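PDB 2HJS: USG-1 protein homolog from Pseudomonas aeruginosa, which probably acts as an NAD(P)-dependent oxidoreductase on aldehyde groups, as in the aspartate-semialdehyde dehydrogenase family, and assembles as a dimer. Local coordinates for residues A[174-179]-A[194-199]; A[168-173]-A[242-247]; A[161-166]-A[316-321]; A[213-218]-A[235-240]; A[282-287]-A[312-317]. All coordinates share one frame; numbering follows the deposited sequence. Where two conformers were deposited one is given.

Contact 1: A[174-179]-A[194-199]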
# COMPACT_ATOMS: atom_id res chain seq x y z
N ALA A 174 0.02 16.42 -9.98
CA ALA A 174 0.72 17.69 -9.73
C ALA A 174 -0.27 18.86 -9.59
O ALA A 174 -0.12 19.71 -8.71
CB ALA A 174 1.74 17.97 -10.84
N ARG A 175 -1.28 18.89 -10.46
CA ARG A 175 -2.27 19.98 -10.49
C ARG A 175 -3.17 19.97 -9.24
O ARG A 175 -3.36 21.00 -8.60
CB ARG A 175 -3.11 19.93 -11.77
CG ARG A 175 -3.99 21.15 -11.98
CD ARG A 175 -4.87 21.05 -13.24
NE ARG A 175 -5.55 19.76 -13.32
CZ ARG A 175 -6.68 19.45 -12.69
NH1 ARG A 175 -7.30 20.35 -11.92
NH2 ARG A 175 -7.20 18.22 -12.82
N GLN A 176 -3.70 18.79 -8.91
CA GLN A 176 -4.52 18.63 -7.71
C GLN A 176 -3.72 18.97 -6.46
O GLN A 176 -4.24 19.63 -5.57
CB GLN A 176 -5.04 17.19 -7.59
CG GLN A 176 -6.19 16.84 -8.50
CD GLN A 176 -6.97 15.64 -7.99
OE1 GLN A 176 -6.85 15.25 -6.82
NE2 GLN A 176 -7.79 15.04 -8.86
N THR A 177 -2.46 18.53 -6.39
CA THR A 177 -1.63 18.75 -5.21
C THR A 177 -1.43 20.25 -5.01
O THR A 177 -1.56 20.75 -3.89
CB THR A 177 -0.28 17.99 -5.26
OG1 THR A 177 -0.51 16.59 -5.41
CG2 THR A 177 0.49 18.19 -3.97
N ALA A 178 -1.16 20.96 -6.11
CA ALA A 178 -0.93 22.40 -6.09
C ALA A 178 -2.18 23.18 -5.67
O ALA A 178 -2.09 24.06 -4.81
CB ALA A 178 -0.44 22.87 -7.44
N GLU A 179 -3.32 22.86 -6.27
CA GLU A 179 -4.59 23.47 -5.91
C GLU A 179 -4.82 23.41 -4.40
O GLU A 179 -5.17 24.41 -3.78
CB GLU A 179 -5.75 22.80 -6.65
CG GLU A 179 -5.94 23.27 -8.08
CD GLU A 179 -6.68 22.26 -8.98
OE1 GLU A 179 -7.10 21.18 -8.48
OE2 GLU A 179 -6.84 22.56 -10.19
N GLN A 194 -10.65 13.15 -5.50
CA GLN A 194 -9.31 13.59 -5.16
C GLN A 194 -8.31 12.45 -5.18
O GLN A 194 -8.53 11.40 -4.58
CB GLN A 194 -9.32 14.25 -3.79
CG GLN A 194 -8.04 14.96 -3.45
CD GLN A 194 -8.07 15.58 -2.08
OE1 GLN A 194 -9.05 16.24 -1.71
NE2 GLN A 194 -6.99 15.39 -1.32
N ILE A 195 -7.22 12.65 -5.90
CA ILE A 195 -6.10 11.71 -5.84
C ILE A 195 -4.92 12.24 -5.01
O ILE A 195 -4.17 11.45 -4.43
CB ILE A 195 -5.64 11.27 -7.25
CG1 ILE A 195 -5.01 12.42 -8.04
CG2 ILE A 195 -6.85 10.66 -8.03
CD1 ILE A 195 -4.42 11.96 -9.38
N ALA A 196 -4.77 13.56 -4.96
CA ALA A 196 -3.75 14.21 -4.16
C ALA A 196 -3.86 13.75 -2.69
O ALA A 196 -4.96 13.70 -2.13
CB ALA A 196 -3.87 15.74 -4.27
N PHE A 197 -2.71 13.41 -2.09
CA PHE A 197 -2.67 12.97 -0.69
C PHE A 197 -3.74 11.88 -0.36
O PHE A 197 -4.27 11.84 0.74
CB PHE A 197 -2.81 14.17 0.25
CG PHE A 197 -1.85 15.30 -0.04
CD1 PHE A 197 -0.48 15.14 0.16
CD2 PHE A 197 -2.33 16.53 -0.48
CE1 PHE A 197 0.41 16.19 -0.08
CE2 PHE A 197 -1.45 17.60 -0.73
CZ PHE A 197 -0.07 17.42 -0.53
N ASN A 198 -4.08 11.03 -1.33
CA ASN A 198 -5.14 10.04 -1.13
C ASN A 198 -4.69 8.68 -1.62
O ASN A 198 -3.80 8.61 -2.44
CB ASN A 198 -6.41 10.46 -1.89
CG ASN A 198 -7.68 9.97 -1.21
OD1 ASN A 198 -7.63 9.44 -0.11
ND2 ASN A 198 -8.83 10.19 -1.84
N LEU A 199 -5.27 7.61 -1.09
CA LEU A 199 -4.98 6.26 -1.61
C LEU A 199 -6.26 5.70 -2.20
O LEU A 199 -7.28 5.63 -1.49
CB LEU A 199 -4.42 5.33 -0.51
CG LEU A 199 -2.97 5.64 -0.08
CD1 LEU A 199 -2.72 5.12 1.32
CD2 LEU A 199 -1.92 5.09 -1.04
O HOH W 1 -0.48 14.25 -3.37
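The F197 ring meets T177 obliquely, the methyl CG2 lying 3.6 Å from ring atom CZ, while a water sits over one face of the ring, displaced toward its rim. The same ring also meets F243 of the second subunit. The Q176 amide oxygen is gripped by two consecutive backbone N-H groups of the loop. The I195 N to Q176 OE1 bond is 2.8 Å long with its donor tilted 22° from the carbonyl plane; A196 N reaches the same OE1 at 3.3 Å, nearly straight but above the plane. With CG beside its own backbone N (chi1 -76°) and the chain extended beyond, Q176 is long enough to carry an acceptor from the helix to the loop, and its NE2 is taken by E172. A196, small, lets the backbones close in, its CB 3.6 Å from T177 OG1. That hydroxyl bonds to L173 O and receives a bond from the water, which accepts from F197 N at 2.7 Å. The loop, on its way from helix 167-181 to helix 213-225, thus packs I195 and A196 on the first of these and L199 on I238 of strand 233-239.

Contact 2: A[168-173]-A[242-247]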
# COMPACT_ATOMS: atom_id res chain seq x y z
N GLU A 168 -0.89 12.04 -18.41
CA GLU A 168 -2.02 12.82 -17.91
C GLU A 168 -2.26 12.57 -16.42
O GLU A 168 -2.74 13.46 -15.72
CB GLU A 168 -3.29 12.55 -18.72
CG GLU A 168 -3.27 13.13 -20.14
CD GLU A 168 -2.94 14.61 -20.18
OE1 GLU A 168 -3.65 15.40 -19.52
OE2 GLU A 168 -1.97 14.98 -20.88
N GLY A 169 -1.93 11.36 -15.95
CA GLY A 169 -2.00 11.03 -14.54
C GLY A 169 -1.00 11.82 -13.73
O GLY A 169 -1.33 12.35 -12.67
N VAL A 170 0.23 11.91 -14.25
CA VAL A 170 1.30 12.72 -13.66
C VAL A 170 0.84 14.18 -13.55
O VAL A 170 1.00 14.79 -12.49
CB VAL A 170 2.62 12.62 -14.48
CG1 VAL A 170 3.62 13.71 -14.10
CG2 VAL A 170 3.22 11.25 -14.30
N LYS A 171 0.26 14.70 -14.63
CA LYS A 171 -0.25 16.07 -14.65
C LYS A 171 -1.40 16.31 -13.67
O LYS A 171 -1.42 17.31 -12.98
CB LYS A 171 -0.63 16.49 -16.08
CG LYS A 171 0.56 17.09 -16.84
CD LYS A 171 0.78 16.49 -18.24
CE LYS A 171 0.21 17.35 -19.36
NZ LYS A 171 -1.28 17.22 -19.48
N GLU A 172 -2.33 15.36 -13.60
CA GLU A 172 -3.48 15.44 -12.70
C GLU A 172 -3.03 15.51 -11.24
O GLU A 172 -3.54 16.33 -10.47
CB GLU A 172 -4.40 14.23 -12.94
CG GLU A 172 -5.64 14.15 -12.05
CD GLU A 172 -6.75 15.09 -12.46
OE1 GLU A 172 -6.66 15.70 -13.55
OE2 GLU A 172 -7.73 15.21 -11.70
N LEU A 173 -2.06 14.68 -10.88
CA LEU A 173 -1.57 14.64 -9.52
C LEU A 173 -0.89 15.95 -9.13
O LEU A 173 -1.21 16.52 -8.08
CB LEU A 173 -0.62 13.46 -9.28
CG LEU A 173 -0.08 13.36 -7.85
CD1 LEU A 173 -1.20 13.05 -6.81
CD2 LEU A 173 1.02 12.34 -7.76
N VAL A 242 1.83 9.13 -5.83
CA VAL A 242 3.26 9.22 -6.14
C VAL A 242 3.39 9.33 -7.64
O VAL A 242 2.53 8.85 -8.37
CB VAL A 242 4.15 8.09 -5.45
CG1 VAL A 242 3.51 7.52 -4.18
CG2 VAL A 242 4.58 7.04 -6.36
N PHE A 243 4.43 10.01 -8.13
CA PHE A 243 4.52 10.25 -9.59
C PHE A 243 4.98 9.04 -10.40
O PHE A 243 4.31 8.65 -11.35
CB PHE A 243 5.40 11.46 -9.90
CG PHE A 243 4.77 12.77 -9.50
CD1 PHE A 243 5.25 13.47 -8.42
CD2 PHE A 243 3.68 13.28 -10.22
CE1 PHE A 243 4.67 14.69 -8.03
CE2 PHE A 243 3.09 14.50 -9.83
CZ PHE A 243 3.59 15.20 -8.74
N PHE A 244 6.11 8.45 -10.00
CA PHE A 244 6.79 7.42 -10.78
C PHE A 244 7.20 6.21 -9.91
O PHE A 244 7.59 6.39 -8.74
CB PHE A 244 8.05 8.02 -11.42
CG PHE A 244 7.79 9.24 -12.26
CD1 PHE A 244 8.23 10.49 -11.84
CD2 PHE A 244 7.12 9.13 -13.47
CE1 PHE A 244 7.99 11.63 -12.61
CE2 PHE A 244 6.87 10.28 -14.27
CZ PHE A 244 7.30 11.52 -13.83
N GLY A 245 7.11 5.00 -10.48
CA GLY A 245 7.64 3.78 -9.85
C GLY A 245 6.57 2.89 -9.24
O GLY A 245 5.54 3.39 -8.77
N ASP A 246 6.79 1.57 -9.29
CA ASP A 246 5.92 0.61 -8.59
C ASP A 246 6.54 0.26 -7.25
O ASP A 246 7.74 0.05 -7.19
CB ASP A 246 5.79 -0.68 -9.40
CG ASP A 246 5.09 -0.47 -10.72
OD1 ASP A 246 4.15 0.38 -10.82
OD2 ASP A 246 5.48 -1.17 -11.67
N SER A 247 5.73 0.21 -6.19
CA SER A 247 6.15 -0.25 -4.86
C SER A 247 5.32 -1.49 -4.49
O SER A 247 4.11 -1.40 -4.35
CB SER A 247 5.93 0.85 -3.81
OG SER A 247 6.60 2.06 -4.19
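V170 and L173, one helical turn apart on helix 167-181, pack on the consecutive phenylalanines F243 and F244 of the loop that leads into strand 246-254, a helix-on-loop contact in the dimerisation domain of the semialdehyde dehydrogenase fold. No hydrogen bond crosses it. The aromatic part is a CH-pi contact: L173 CD2 stands over one face of F243, 3.8 Å from the ring centroid and 18° off the normal. CG lies opposite the backbone N (chi1 -179°), which lets CD2 sit there and present its polarised C-H groups to the pi face. The aliphatic part belongs to V170, whose two methyls are divided between the rings. CG1 reaches F243 CD2 at 3.9 Å, whereas CG2 approaches F244 CE2 at 3.8 Å, obliquely; a beta-branched residue serves two neighbours at once. F244 is the exposed member, and its side chain lies about 4 Å from a bound dioxane, probably from the crystallisation liquor. L173 and V242 also touch F197 of the second subunit, so the buried end of the contact continues into the dimer interface. The last element is polar: the backbone carbonyl oxygen V170 O lies at the edge of the F243 ring, in its plane, 3.4 Å from CE2.

Contact 3: A[161-166]-A[316-321]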
# COMPACT_ATOMS: atom_id res chain seq x y z
N SER A 161 2.12 4.14 -8.85
CA SER A 161 2.23 5.60 -9.04
C SER A 161 1.27 6.06 -10.14
O SER A 161 0.78 5.23 -10.92
CB SER A 161 3.65 5.92 -9.50
OG SER A 161 3.87 5.42 -10.81
N VAL A 162 1.01 7.36 -10.22
CA VAL A 162 0.11 7.89 -11.25
C VAL A 162 0.64 7.77 -12.68
O VAL A 162 -0.14 7.87 -13.63
CB VAL A 162 -0.33 9.36 -10.99
CG1 VAL A 162 -1.25 9.41 -9.79
CG2 VAL A 162 0.87 10.30 -10.86
N SER A 163 1.96 7.60 -12.84
CA SER A 163 2.53 7.37 -14.18
C SER A 163 1.98 6.08 -14.80
O SER A 163 2.05 5.90 -16.00
CB SER A 163 4.05 7.32 -14.15
OG SER A 163 4.48 6.18 -13.43
N SER A 164 1.41 5.19 -13.98
CA SER A 164 0.75 3.99 -14.51
C SER A 164 -0.44 4.34 -15.42
O SER A 164 -0.86 3.52 -16.23
CB SER A 164 0.30 3.08 -13.36
OG SER A 164 1.38 2.30 -12.84
N LEU A 165 -0.96 5.56 -15.29
CA LEU A 165 -2.07 6.08 -16.09
C LEU A 165 -1.57 7.01 -17.19
O LEU A 165 -2.36 7.73 -17.81
CB LEU A 165 -3.09 6.84 -15.20
CG LEU A 165 -3.53 6.16 -13.89
CD1 LEU A 165 -4.24 7.16 -13.02
CD2 LEU A 165 -4.40 4.94 -14.15
N GLY A 166 -0.26 7.02 -17.41
CA GLY A 166 0.32 7.83 -18.47
C GLY A 166 0.62 9.22 -17.99
O GLY A 166 0.44 9.52 -16.81
N ASP A 316 11.33 1.09 -11.45
CA ASP A 316 10.87 2.09 -12.41
C ASP A 316 9.94 1.40 -13.43
O ASP A 316 10.40 0.68 -14.33
CB ASP A 316 12.09 2.75 -13.09
CG ASP A 316 11.70 3.90 -14.01
OD1 ASP A 316 10.55 3.89 -14.53
OD2 ASP A 316 12.56 4.79 -14.22
N ASN A 317 8.63 1.60 -13.25
CA ASN A 317 7.63 0.99 -14.12
C ASN A 317 7.79 1.35 -15.59
O ASN A 317 7.53 0.54 -16.46
CB ASN A 317 6.22 1.34 -13.63
CG ASN A 317 5.99 2.84 -13.54
OD1 ASN A 317 6.76 3.58 -12.91
ND2 ASN A 317 4.93 3.30 -14.20
N VAL A 318 8.26 2.56 -15.88
CA VAL A 318 8.43 2.99 -17.26
C VAL A 318 9.71 2.44 -17.92
O VAL A 318 9.64 1.72 -18.92
CB VAL A 318 8.34 4.52 -17.38
CG1 VAL A 318 8.69 4.98 -18.81
CG2 VAL A 318 6.92 4.98 -16.99
N ARG A 319 10.85 2.78 -17.34
CA ARG A 319 12.16 2.42 -17.88
C ARG A 319 12.44 0.92 -17.73
O ARG A 319 12.90 0.29 -18.68
CB ARG A 319 13.25 3.21 -17.16
CG ARG A 319 14.66 2.92 -17.70
CD ARG A 319 15.73 3.50 -16.77
NE ARG A 319 17.08 3.11 -17.18
CZ ARG A 319 17.80 3.71 -18.13
NH1 ARG A 319 17.32 4.76 -18.78
NH2 ARG A 319 19.02 3.26 -18.44
N LYS A 320 12.18 0.37 -16.53
CA LYS A 320 12.56 -1.01 -16.22
C LYS A 320 11.44 -2.04 -16.48
O LYS A 320 11.59 -2.88 -17.34
CB LYS A 320 13.09 -1.13 -14.77
CG LYS A 320 13.29 -2.60 -14.31
CD LYS A 320 14.33 -3.33 -15.23
CE LYS A 320 14.69 -4.73 -14.73
NZ LYS A 320 15.50 -4.76 -13.48
N GLY A 321 10.34 -1.97 -15.74
CA GLY A 321 9.29 -2.99 -15.84
C GLY A 321 8.80 -3.15 -17.26
O GLY A 321 8.76 -4.27 -17.78
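N317, in the first turn of helix 317-336, reaches across to S163 in a short 3-10 segment, 162-164, that follows strand 151-160; the contact therefore joins a capped helix N-terminus to a serine-rich turn in the dimerisation domain. One hydrogen bond carries the tight part across the contact. N317 ND2 donates to S163 OG over 3.0 Å, with an N-H...O angle of 157° and the oxygen close to the amide plane. The asparagine CG takes the crowded position between backbone N and carbonyl carbon (chi1 56°), which turns the amide toward the serines. The other end of the amide is fixed as well, because OD1 accepts from G245 N; an asparagine suits the site by offering both a donor and an acceptor. Behind S163, S161 OG lies 2.8 Å from S163 OG in a hydrogen bond that either hydroxyl could donate. Small serines keep this polar row compact inside a buried region.

The contact is looser toward the partly exposed residues. S164 OG approaches N317 ND2 only to 3.9 Å, and V318 CG2 comes no nearer to S163 OG than 4.5 Å. The side chain of N317 lies about 4 Å from a bound dioxane, probably from the crystallisation liquor.

D316 is the N-cap residue, and its carbonyl O takes K320 N and G321 N from opposite faces, as befits a wider pi-type turn. Its side chain caps the first turn, D316 OD1 accepting from R319 N at 3.0 Å.

Contact 4: A[213-218]-A[235-240]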
# COMPACT_ATOMS: atom_id res chain seq x y z
N ALA A 213 -8.93 -4.20 -14.19
CA ALA A 213 -8.25 -4.66 -15.37
C ALA A 213 -6.77 -4.95 -15.14
O ALA A 213 -6.25 -5.96 -15.64
CB ALA A 213 -8.45 -3.64 -16.59
N ILE A 214 -6.09 -4.07 -14.42
CA ILE A 214 -4.66 -4.29 -14.15
C ILE A 214 -4.45 -5.55 -13.28
O ILE A 214 -3.51 -6.29 -13.49
CB ILE A 214 -3.94 -3.01 -13.59
CG1 ILE A 214 -2.42 -3.23 -13.52
CG2 ILE A 214 -4.45 -2.62 -12.21
CD1 ILE A 214 -1.78 -3.54 -14.84
N GLU A 215 -5.35 -5.78 -12.34
CA GLU A 215 -5.30 -6.97 -11.47
C GLU A 215 -5.49 -8.29 -12.26
O GLU A 215 -4.78 -9.28 -12.00
CB GLU A 215 -6.37 -6.84 -10.39
CG GLU A 215 -5.95 -5.93 -9.26
CD GLU A 215 -7.10 -5.47 -8.37
OE1 GLU A 215 -8.26 -5.98 -8.49
OE2 GLU A 215 -6.84 -4.57 -7.52
N ARG A 216 -6.45 -8.28 -13.18
CA ARG A 216 -6.68 -9.36 -14.14
C ARG A 216 -5.43 -9.61 -14.97
O ARG A 216 -5.00 -10.76 -15.14
CB ARG A 216 -7.84 -9.00 -15.07
CG ARG A 216 -9.12 -9.76 -14.80
CD ARG A 216 -10.39 -8.93 -14.93
NE ARG A 216 -10.52 -8.09 -16.13
CZ ARG A 216 -11.09 -6.89 -16.11
NH1 ARG A 216 -11.56 -6.38 -14.97
NH2 ARG A 216 -11.20 -6.18 -17.21
N ARG A 217 -4.86 -8.53 -15.50
CA ARG A 217 -3.68 -8.63 -16.34
C ARG A 217 -2.49 -9.23 -15.59
O ARG A 217 -1.82 -10.14 -16.08
CB ARG A 217 -3.31 -7.29 -16.97
CG ARG A 217 -2.23 -7.45 -18.03
CD ARG A 217 -1.76 -6.14 -18.64
NE ARG A 217 -0.61 -6.39 -19.51
CZ ARG A 217 0.04 -5.45 -20.20
NH1 ARG A 217 -0.35 -4.19 -20.13
NH2 ARG A 217 1.08 -5.78 -20.94
N ILE A 218 -2.23 -8.70 -14.40
CA ILE A 218 -1.11 -9.16 -13.59
C ILE A 218 -1.30 -10.65 -13.30
O ILE A 218 -0.37 -11.46 -13.46
CB ILE A 218 -1.00 -8.36 -12.26
CG1 ILE A 218 -0.49 -6.95 -12.52
CG2 ILE A 218 -0.10 -9.07 -11.28
CD1 ILE A 218 -0.86 -5.96 -11.43
N VAL A 235 -3.96 -10.58 -5.77
CA VAL A 235 -3.44 -9.28 -6.22
C VAL A 235 -4.39 -8.15 -5.87
O VAL A 235 -5.54 -8.20 -6.26
CB VAL A 235 -3.38 -9.11 -7.75
CG1 VAL A 235 -2.41 -7.98 -8.13
CG2 VAL A 235 -3.04 -10.35 -8.43
N THR A 236 -3.86 -7.12 -5.21
CA THR A 236 -4.55 -5.86 -5.03
C THR A 236 -3.66 -4.76 -5.59
O THR A 236 -2.49 -4.63 -5.21
CB THR A 236 -4.81 -5.60 -3.54
OG1 THR A 236 -5.49 -6.74 -2.99
CG2 THR A 236 -5.67 -4.36 -3.34
N CYS A 237 -4.21 -3.96 -6.51
CA CYS A 237 -3.50 -2.77 -6.97
C CYS A 237 -4.17 -1.51 -6.45
O CYS A 237 -5.35 -1.25 -6.72
CB CYS A 237 -3.40 -2.72 -8.49
SG CYS A 237 -2.39 -4.06 -9.12
N ILE A 238 -3.39 -0.73 -5.73
CA ILE A 238 -3.84 0.49 -5.09
C ILE A 238 -3.19 1.64 -5.86
O ILE A 238 -2.08 1.51 -6.37
CB ILE A 238 -3.36 0.48 -3.62
CG1 ILE A 238 -4.20 -0.50 -2.83
CG2 ILE A 238 -3.40 1.87 -2.96
CD1 ILE A 238 -3.41 -0.94 -1.59
N GLN A 239 -3.90 2.76 -5.94
CA GLN A 239 -3.34 3.95 -6.57
C GLN A 239 -2.78 4.90 -5.49
O GLN A 239 -3.53 5.39 -4.66
CB GLN A 239 -4.44 4.69 -7.32
CG GLN A 239 -3.93 5.89 -8.07
CD GLN A 239 -3.46 5.49 -9.41
OE1 GLN A 239 -4.27 5.19 -10.30
NE2 GLN A 239 -2.13 5.43 -9.59
N ALA A 240 -1.46 5.14 -5.52
CA ALA A 240 -0.83 6.00 -4.50
C ALA A 240 -0.58 7.39 -5.05
O ALA A 240 -0.40 7.55 -6.27
CB ALA A 240 0.50 5.37 -4.02
O HOH W 2 -6.85 -2.17 -8.83
O HOH W 3 -8.26 -8.61 -7.62
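Helix 213-225 belongs to the beta-alpha-beta connection between the parallel neighbouring strands 151-160 and 233-239, and here its first turns lie on the second of these, with I214, E215 and I218 meeting V235, T236 and C237. The axes of the two short pieces approach to 8.1 Å and run 140° apart, nearer antiparallel than perpendicular.

The polar link is E215, whose OE2 accepts from C237 N at 2.9 Å in an almost linear bond of 178°, met on the anti side of the carboxylate. Since 233-239 is an outermost strand within the chain, the glutamate supplies an acceptor to an N-H on its outer margin. The extended chain of E215, CG lying beside its own backbone N (chi1 -79°), gives the needed reach. Two waters extend the grip: one donates to E215 OE2 and C237 O, the other to E215 OE1 and V235 O. The strongest partner of the carboxylate, however, is R298 of the second subunit, a salt bridge to OE1; E215 OE1 also accepts from S212 N.

Alongside runs the apolar seam. I218 CD1 presses on C237 SG at 3.4 Å, and its CG2 meets V235 CG1 at 4.1 Å; I214 CG2 covers C237 CB from the neighbouring turn. Branched isoleucines fill the interval, while cysteine is slim enough for close approach. A helix covering one face of an open sheet in this way is typical of alpha/beta crossovers.

Contact 5: A[282-287]-A[312-317]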
# COMPACT_ATOMS: atom_id res chain seq x y z
N PRO A 282 14.83 0.38 0.02
CA PRO A 282 14.74 1.26 -1.13
C PRO A 282 13.36 1.91 -1.27
O PRO A 282 12.34 1.39 -0.75
CB PRO A 282 14.98 0.31 -2.29
CG PRO A 282 14.30 -0.98 -1.83
CD PRO A 282 14.56 -1.04 -0.33
N THR A 283 13.33 3.04 -1.98
CA THR A 283 12.03 3.67 -2.33
C THR A 283 12.02 4.03 -3.82
O THR A 283 13.08 4.09 -4.45
CB THR A 283 11.75 4.97 -1.52
OG1 THR A 283 12.71 5.97 -1.88
CG2 THR A 283 11.77 4.70 -0.02
N VAL A 284 10.83 4.29 -4.39
CA VAL A 284 10.77 4.70 -5.81
C VAL A 284 11.49 6.02 -6.08
O VAL A 284 12.14 6.17 -7.11
CB VAL A 284 9.32 4.71 -6.40
CG1 VAL A 284 8.76 3.29 -6.40
CG2 VAL A 284 8.41 5.69 -5.65
N VAL A 285 11.36 6.98 -5.17
CA VAL A 285 11.96 8.31 -5.37
C VAL A 285 13.47 8.26 -5.13
O VAL A 285 14.25 8.77 -5.94
CB VAL A 285 11.34 9.37 -4.45
CG1 VAL A 285 12.24 10.61 -4.38
CG2 VAL A 285 9.92 9.74 -4.94
N GLY A 286 13.87 7.64 -4.03
CA GLY A 286 15.26 7.53 -3.66
C GLY A 286 16.09 6.61 -4.52
O GLY A 286 17.26 6.91 -4.75
N ASP A 287 15.53 5.50 -5.00
CA ASP A 287 16.37 4.47 -5.63
C ASP A 287 15.96 4.03 -7.02
O ASP A 287 16.81 3.88 -7.89
CB ASP A 287 16.46 3.25 -4.74
CG ASP A 287 16.89 3.59 -3.33
OD1 ASP A 287 18.11 3.75 -3.12
OD2 ASP A 287 15.99 3.73 -2.46
N TRP A 312 9.87 -6.54 -0.19
CA TRP A 312 9.42 -5.23 -0.66
C TRP A 312 10.21 -4.93 -1.92
O TRP A 312 11.42 -5.07 -1.94
CB TRP A 312 9.67 -4.18 0.42
CG TRP A 312 9.65 -2.72 -0.01
CD1 TRP A 312 10.74 -1.93 -0.34
CD2 TRP A 312 8.50 -1.85 -0.11
NE1 TRP A 312 10.32 -0.65 -0.63
CE2 TRP A 312 8.96 -0.58 -0.50
CE3 TRP A 312 7.12 -2.04 0.09
CZ2 TRP A 312 8.10 0.52 -0.66
CZ3 TRP A 312 6.26 -0.95 -0.09
CH2 TRP A 312 6.77 0.32 -0.45
N ILE A 313 9.52 -4.59 -3.00
CA ILE A 313 10.14 -4.45 -4.31
C ILE A 313 9.85 -3.05 -4.84
O ILE A 313 8.71 -2.58 -4.79
CB ILE A 313 9.58 -5.50 -5.31
CG1 ILE A 313 9.73 -6.92 -4.75
CG2 ILE A 313 10.24 -5.33 -6.70
CD1 ILE A 313 8.97 -7.99 -5.57
N VAL A 314 10.87 -2.34 -5.32
CA VAL A 314 10.60 -1.08 -6.00
C VAL A 314 11.32 -1.06 -7.32
O VAL A 314 12.46 -1.52 -7.43
CB VAL A 314 10.89 0.22 -5.14
CG1 VAL A 314 9.95 0.31 -3.85
CG2 VAL A 314 12.35 0.38 -4.77
N SER A 315 10.64 -0.54 -8.33
CA SER A 315 11.19 -0.52 -9.68
C SER A 315 10.58 0.63 -10.47
O SER A 315 9.44 1.06 -10.19
CB SER A 315 10.83 -1.83 -10.39
OG SER A 315 11.75 -2.07 -11.47
N ASP A 316 11.33 1.09 -11.45
CA ASP A 316 10.87 2.09 -12.41
C ASP A 316 9.94 1.40 -13.43
O ASP A 316 10.40 0.68 -14.33
CB ASP A 316 12.09 2.75 -13.09
CG ASP A 316 11.70 3.90 -14.01
OD1 ASP A 316 10.55 3.89 -14.53
OD2 ASP A 316 12.56 4.79 -14.22
N ASN A 317 8.63 1.60 -13.25
CA ASN A 317 7.63 0.99 -14.12
C ASN A 317 7.79 1.35 -15.59
O ASN A 317 7.53 0.54 -16.46
CB ASN A 317 6.22 1.34 -13.63
CG ASN A 317 5.99 2.84 -13.54
OD1 ASN A 317 6.76 3.58 -12.91
ND2 ASN A 317 4.93 3.30 -14.20
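W312 and V314, two residues apart on strand 308-315, point toward P282 and T283, which lead into helix 284-288, and its first residue V284. One hydrogen bond crosses the contact: W312 NE1 donates to P282 O at 2.9 Å, with an N-H...O angle of 158°. The carbonyl oxygen sits at the edge of the indole, near its plane, so a buried N-H and a buried carbonyl satisfy each other.

Apolar contacts make up the rest. P282 CB lies against V314 CG2 at 3.6 Å, and the rigid ring also brings its CD to within 3.9 Å of W312 CD1, the two side chains sliding past one another in opposite directions. V314 turns CG2 to the proline, while one residue beyond T283 in the chain V284 CG1 rests against V314 CB at 3.9 Å.

Bonds within 282-287 shape the turn. T283 is the N-cap, its OG1 accepting from G286 N at 3.0 Å, while D287 OD2 accepts from T283 N through its anti lone pair. N198 of the second subunit bonds to T283 OG1 and V285 N, tying this turn to the dimer interface. Here the residues leading into a threonine-capped short helix, with its first residue, lie against a strand of the six-stranded mixed sheet of the alpha/beta dimerisation domain.

In the fold
All five contacts lie in the dimerisation domain. Contacts 1 and 2 share helix 167-181, their centres 10 Å apart, and contact 1 is nested along the chain inside the loop closed by contact 2. Contacts 2 and 3 are closest, 8 Å between centres, and V242 O lies 2.8 Å from V162 N, a probable hydrogen bond between them. Contacts 3 and 5 share D316 and N317, where strand 308-315 passes into helix 317-336. Contacts 2, 4 and 5 reach the same sheet, although contacts 4 and 5 do not touch, their centres about 17 Å apart. Bound dioxane lies about 4 Å from side chains of both contact 2 and contact 3, while contacts 1, 2, 4 and 5 touch the second subunit.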